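PDB 1MBM: chymotrypsin-like serine protease from Equine arteritis virus, which probably acts as a chymotrypsin-like serine endopeptidase that cleaves sites in the viral polyprotein. Local coordinates for residues L77-P82 against D122-V127; S18-N23 against N73-H78. All blocks are in the same frame, centred on the assembly; numbering follows the deposited sequence.

Contact 1 (L77-P82 against D122-V127); sequences LHFAQP and DAVVGV
Two backbone hydrogen bonds join His78 and Ala80 to Val124. Val124 N donates to His78 O (2.7 Å), nearly in line with the carbonyl at a C=O...N angle of 171°, and Ala80 N returns the link to Val124 O at 3.0 Å. Both polar backbone atoms of Val124 are thus used by the two neighbours of Phe79, the pattern of a single parallel bridge between Phe79 and Val124. Water continues the pairing beyond either end: one molecule accepts from His78 N and lies within hydrogen-bonding distance of Asp122 O, 3.0 Å away, though it has more acceptors in reach than protons, while another donates to both Ala80 O and Val125 O, at 2.7 Å each.

Apolar contacts lie beside the bridge. The first torsion of Val124 (172°) turns CG1 back along the carbonyl side, where it runs alongside the Phe79 ring, whose edge meets Val124 CB (CD1 to CB 3.8 Å). The other branch, CG2, touches Leu77 CD1 at 3.7 Å. Leu77 CG lies above one face of the Phe79 ring, displaced toward its rim. The methyls of Ala80 and Ala123 meet CB to CB at 3.6 Å.

Near the surface, His78 CD2 approaches Asp122 OD2 obliquely (3.7 Å), ring and carboxylate planes 34° apart.

Just past the bridge, Val125 and Gly126 pair together with the one residue Val118, a classic beta bulge. Together these features fit an interdomain linker laid briefly along a strand of the second chymotrypsin-like barrel.

Contact 2 (S18-N23 against N73-H78); sequences SVWTRN and NWPQLH
With chi1 at -173°, Val19 extends CG1 away from its own backbone N and onto Trp74, whose indole, swung beside its backbone N by a chi1 of -45°, presents a face to it. CG1 sits 3.4 Å from the centroid of the five-membered Trp74 ring and 8° off the normal, a CH-pi contact centred over that ring. A second one is more offset: Leu77 CD1 lies over a face of Trp20, 3.9 Å from the centroid of its five-membered ring, while Pro75 CG packs against Trp20 CE3 at 3.7 Å.

Thr21 carries the polar part. Its N donates to Pro75 O (2.9 Å), its O receives Leu77 N (2.7 Å), and OG1 donates to Trp74 O at 3.0 Å from above the carbonyl plane. The two backbone bonds flank Gln76 and make a single parallel bridge. Arg22 lies alongside Leu77, but its guanidinium forms salt bridges to Glu25 and Glu62.

The indole nitrogens have partners too: Trp20 NE1 donates to Ser18 OG (2.6 Å) and Trp74 NE1 to Leu70 O. Thr21 thus engages three polar atoms in the loop, two through its backbone and one through its hydroxyl, while the indole faces take aliphatic groups and the N-H groups remain satisfied.

From the N terminus, strand 14-22, the second strand of the first barrel, supplies the earliest segment, and contact 2 closes a 49-residue loop when 73-78 returns to its end, after the remaining strands of that barrel. The chain then runs directly into 77-82, and contact 1 closes a further loop of 39 residues on strand 123-132 of the second sheet. The loops follow one another, overlapping at Leu77 and His78 instead of nesting. The centres of the two contacts lie about 11 Å apart, and Val124 CG2 meets Trp20 CZ2 at 3.5 Å, so strands of both domains also touch directly. The linker is thereby fastened first to one barrel, then to the other, across the domain boundary.

Contact 1 (L77-P82 against D122-V127)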
# COMPACT_ATOMS: atom_id res chain seq x y z
N LEU A 77 4.62 -14.74 2.34
CA LEU A 77 3.86 -13.65 2.95
C LEU A 77 4.29 -13.40 4.39
O LEU A 77 4.20 -14.30 5.22
CB LEU A 77 2.36 -13.98 2.95
CG LEU A 77 1.42 -12.91 3.53
CD1 LEU A 77 1.61 -11.58 2.82
CD2 LEU A 77 -0.04 -13.34 3.43
N HIS A 78 4.77 -12.20 4.67
CA HIS A 78 5.09 -11.79 6.04
C HIS A 78 4.30 -10.52 6.34
O HIS A 78 4.34 -9.56 5.57
CB HIS A 78 6.59 -11.50 6.23
CG HIS A 78 7.48 -12.65 5.91
ND1 HIS A 78 7.52 -13.80 6.68
CD2 HIS A 78 8.38 -12.84 4.91
CE1 HIS A 78 8.40 -14.64 6.16
NE2 HIS A 78 8.94 -14.08 5.09
N PHE A 79 3.55 -10.51 7.43
CA PHE A 79 2.88 -9.29 7.87
C PHE A 79 3.80 -8.60 8.88
O PHE A 79 4.49 -9.28 9.66
CB PHE A 79 1.53 -9.60 8.50
CG PHE A 79 0.45 -9.93 7.50
CD1 PHE A 79 0.43 -9.34 6.26
CD2 PHE A 79 -0.55 -10.84 7.81
CE1 PHE A 79 -0.58 -9.64 5.32
CE2 PHE A 79 -1.55 -11.15 6.90
CZ PHE A 79 -1.57 -10.55 5.66
N ALA A 80 3.81 -7.27 8.88
CA ALA A 80 4.60 -6.52 9.86
C ALA A 80 3.91 -5.22 10.24
O ALA A 80 3.18 -4.63 9.43
CB ALA A 80 6.01 -6.24 9.34
N GLN A 81 4.16 -4.77 11.46
CA GLN A 81 3.62 -3.52 11.95
C GLN A 81 4.20 -2.38 11.12
O GLN A 81 5.32 -2.48 10.61
CB GLN A 81 3.97 -3.33 13.44
CG GLN A 81 5.33 -2.69 13.69
CD GLN A 81 5.48 -2.14 15.11
OE1 GLN A 81 5.32 -2.88 16.07
NE2 GLN A 81 5.78 -0.85 15.22
N PRO A 82 3.43 -1.31 10.91
CA PRO A 82 3.95 -0.14 10.20
C PRO A 82 5.13 0.47 10.94
O PRO A 82 5.12 0.60 12.17
CB PRO A 82 2.76 0.82 10.21
CG PRO A 82 1.88 0.33 11.34
CD PRO A 82 2.01 -1.16 11.27
N ASP A 122 10.56 -6.98 3.15
CA ASP A 122 9.92 -8.16 2.59
C ASP A 122 8.54 -8.40 3.22
O ASP A 122 7.97 -9.49 3.10
CB ASP A 122 10.81 -9.39 2.80
CG ASP A 122 10.97 -9.77 4.27
OD1 ASP A 122 10.57 -8.99 5.16
OD2 ASP A 122 11.51 -10.85 4.63
N ALA A 123 7.99 -7.38 3.88
CA ALA A 123 6.75 -7.58 4.60
C ALA A 123 5.62 -6.66 4.18
O ALA A 123 5.85 -5.50 3.87
CB ALA A 123 7.00 -7.46 6.10
N VAL A 124 4.41 -7.20 4.21
CA VAL A 124 3.21 -6.44 3.92
C VAL A 124 2.76 -5.75 5.20
O VAL A 124 2.61 -6.40 6.24
CB VAL A 124 2.08 -7.36 3.42
CG1 VAL A 124 0.75 -6.61 3.31
CG2 VAL A 124 2.44 -8.01 2.10
N VAL A 125 2.55 -4.44 5.13
CA VAL A 125 2.02 -3.71 6.27
C VAL A 125 0.51 -3.47 6.08
O VAL A 125 -0.22 -3.33 7.06
CB VAL A 125 2.80 -2.39 6.54
CG1 VAL A 125 4.29 -2.69 6.78
CG2 VAL A 125 2.65 -1.43 5.37
N GLY A 126 0.04 -3.45 4.83
CA GLY A 126 -1.37 -3.23 4.58
C GLY A 126 -1.72 -3.19 3.10
O GLY A 126 -0.89 -3.52 2.25
N VAL A 127 -2.96 -2.83 2.79
CA VAL A 127 -3.36 -2.64 1.40
C VAL A 127 -3.74 -1.18 1.23
O VAL A 127 -4.17 -0.52 2.18
CB VAL A 127 -4.54 -3.55 0.95
CG1 VAL A 127 -4.13 -5.03 0.94
CG2 VAL A 127 -5.78 -3.34 1.83
O HOH W 1 5.16 -10.32 2.53
O HOH W 2 0.63 -3.67 9.56

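Contact 2 (S18-N23 against N73-H78)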
# COMPACT_ATOMS: atom_id res chain seq x y z
N SER A 18 -2.31 -8.65 -4.90
CA SER A 18 -0.99 -9.25 -4.81
C SER A 18 -1.13 -10.71 -4.40
O SER A 18 -2.08 -11.08 -3.72
CB SER A 18 -0.07 -8.46 -3.88
OG SER A 18 -0.55 -8.43 -2.56
N VAL A 19 -0.19 -11.53 -4.84
CA VAL A 19 -0.24 -12.98 -4.60
C VAL A 19 0.98 -13.46 -3.82
O VAL A 19 2.09 -13.05 -4.09
CB VAL A 19 -0.33 -13.74 -5.95
CG1 VAL A 19 -0.54 -15.21 -5.70
CG2 VAL A 19 -1.48 -13.19 -6.79
N TRP A 20 0.76 -14.33 -2.85
CA TRP A 20 1.82 -14.74 -1.93
C TRP A 20 1.71 -16.19 -1.52
O TRP A 20 0.69 -16.84 -1.74
CB TRP A 20 1.76 -13.89 -0.66
CG TRP A 20 1.60 -12.43 -0.89
CD1 TRP A 20 0.44 -11.76 -1.17
CD2 TRP A 20 2.64 -11.44 -0.86
NE1 TRP A 20 0.69 -10.42 -1.33
CE2 TRP A 20 2.04 -10.20 -1.14
CE3 TRP A 20 4.02 -11.48 -0.64
CZ2 TRP A 20 2.77 -9.01 -1.21
CZ3 TRP A 20 4.75 -10.30 -0.70
CH2 TRP A 20 4.12 -9.08 -0.99
N THR A 21 2.77 -16.69 -0.88
CA THR A 21 2.77 -18.04 -0.33
C THR A 21 2.74 -17.97 1.20
O THR A 21 3.41 -17.12 1.79
CB THR A 21 4.03 -18.81 -0.80
OG1 THR A 21 3.95 -19.05 -2.21
CG2 THR A 21 4.08 -20.21 -0.20
N ARG A 22 1.95 -18.84 1.82
CA ARG A 22 1.88 -18.97 3.27
C ARG A 22 1.44 -20.39 3.67
O ARG A 22 0.35 -20.82 3.31
CB ARG A 22 0.90 -17.94 3.84
CG ARG A 22 0.88 -17.85 5.37
CD ARG A 22 -0.22 -16.95 5.92
NE ARG A 22 -1.54 -17.32 5.39
CZ ARG A 22 -2.57 -16.50 5.31
NH1 ARG A 22 -2.46 -15.24 5.73
NH2 ARG A 22 -3.73 -16.93 4.83
N ASN A 23 2.28 -21.11 4.40
CA ASN A 23 1.95 -22.47 4.88
C ASN A 23 1.19 -23.36 3.89
O ASN A 23 0.07 -23.82 4.18
CB ASN A 23 1.16 -22.39 6.19
CG ASN A 23 1.87 -21.56 7.24
OD1 ASN A 23 3.09 -21.61 7.35
ND2 ASN A 23 1.11 -20.79 8.00
N ASN A 73 5.90 -19.06 -8.44
CA ASN A 73 6.81 -18.92 -7.32
C ASN A 73 6.51 -17.63 -6.56
O ASN A 73 7.29 -16.68 -6.61
CB ASN A 73 8.26 -18.95 -7.80
CG ASN A 73 9.22 -19.31 -6.70
OD1 ASN A 73 8.86 -20.03 -5.76
ND2 ASN A 73 10.44 -18.81 -6.79
N TRP A 74 5.38 -17.62 -5.87
CA TRP A 74 4.96 -16.43 -5.14
C TRP A 74 5.81 -16.24 -3.89
O TRP A 74 6.12 -17.20 -3.19
CB TRP A 74 3.48 -16.52 -4.78
CG TRP A 74 2.60 -16.99 -5.91
CD1 TRP A 74 1.84 -18.13 -5.94
CD2 TRP A 74 2.40 -16.35 -7.17
NE1 TRP A 74 1.17 -18.22 -7.14
CE2 TRP A 74 1.49 -17.14 -7.92
CE3 TRP A 74 2.88 -15.16 -7.75
CZ2 TRP A 74 1.07 -16.79 -9.20
CZ3 TRP A 74 2.45 -14.83 -9.02
CH2 TRP A 74 1.56 -15.64 -9.73
N PRO A 75 6.21 -14.99 -3.62
CA PRO A 75 7.04 -14.67 -2.45
C PRO A 75 6.32 -15.00 -1.15
O PRO A 75 5.08 -14.95 -1.10
CB PRO A 75 7.25 -13.16 -2.58
CG PRO A 75 6.10 -12.70 -3.45
CD PRO A 75 5.93 -13.80 -4.44
N GLN A 76 7.08 -15.37 -0.13
CA GLN A 76 6.50 -15.71 1.16
C GLN A 76 5.79 -14.51 1.76
O GLN A 76 6.28 -13.39 1.68
CB GLN A 76 7.59 -16.20 2.12
CG GLN A 76 7.07 -17.04 3.27
CD GLN A 76 6.71 -18.44 2.84
OE1 GLN A 76 7.15 -18.90 1.79
NE2 GLN A 76 5.92 -19.14 3.66
N LEU A 77 4.62 -14.74 2.34
CA LEU A 77 3.86 -13.65 2.95
C LEU A 77 4.29 -13.40 4.39
O LEU A 77 4.20 -14.30 5.22
CB LEU A 77 2.36 -13.98 2.95
CG LEU A 77 1.42 -12.91 3.53
CD1 LEU A 77 1.61 -11.58 2.82
CD2 LEU A 77 -0.04 -13.34 3.43
N HIS A 78 4.77 -12.20 4.67
CA HIS A 78 5.09 -11.79 6.04
C HIS A 78 4.30 -10.52 6.34
O HIS A 78 4.34 -9.56 5.57
CB HIS A 78 6.59 -11.50 6.23
CG HIS A 78 7.48 -12.65 5.91
ND1 HIS A 78 7.52 -13.80 6.68
CD2 HIS A 78 8.38 -12.84 4.91
CE1 HIS A 78 8.40 -14.64 6.16
NE2 HIS A 78 8.94 -14.08 5.09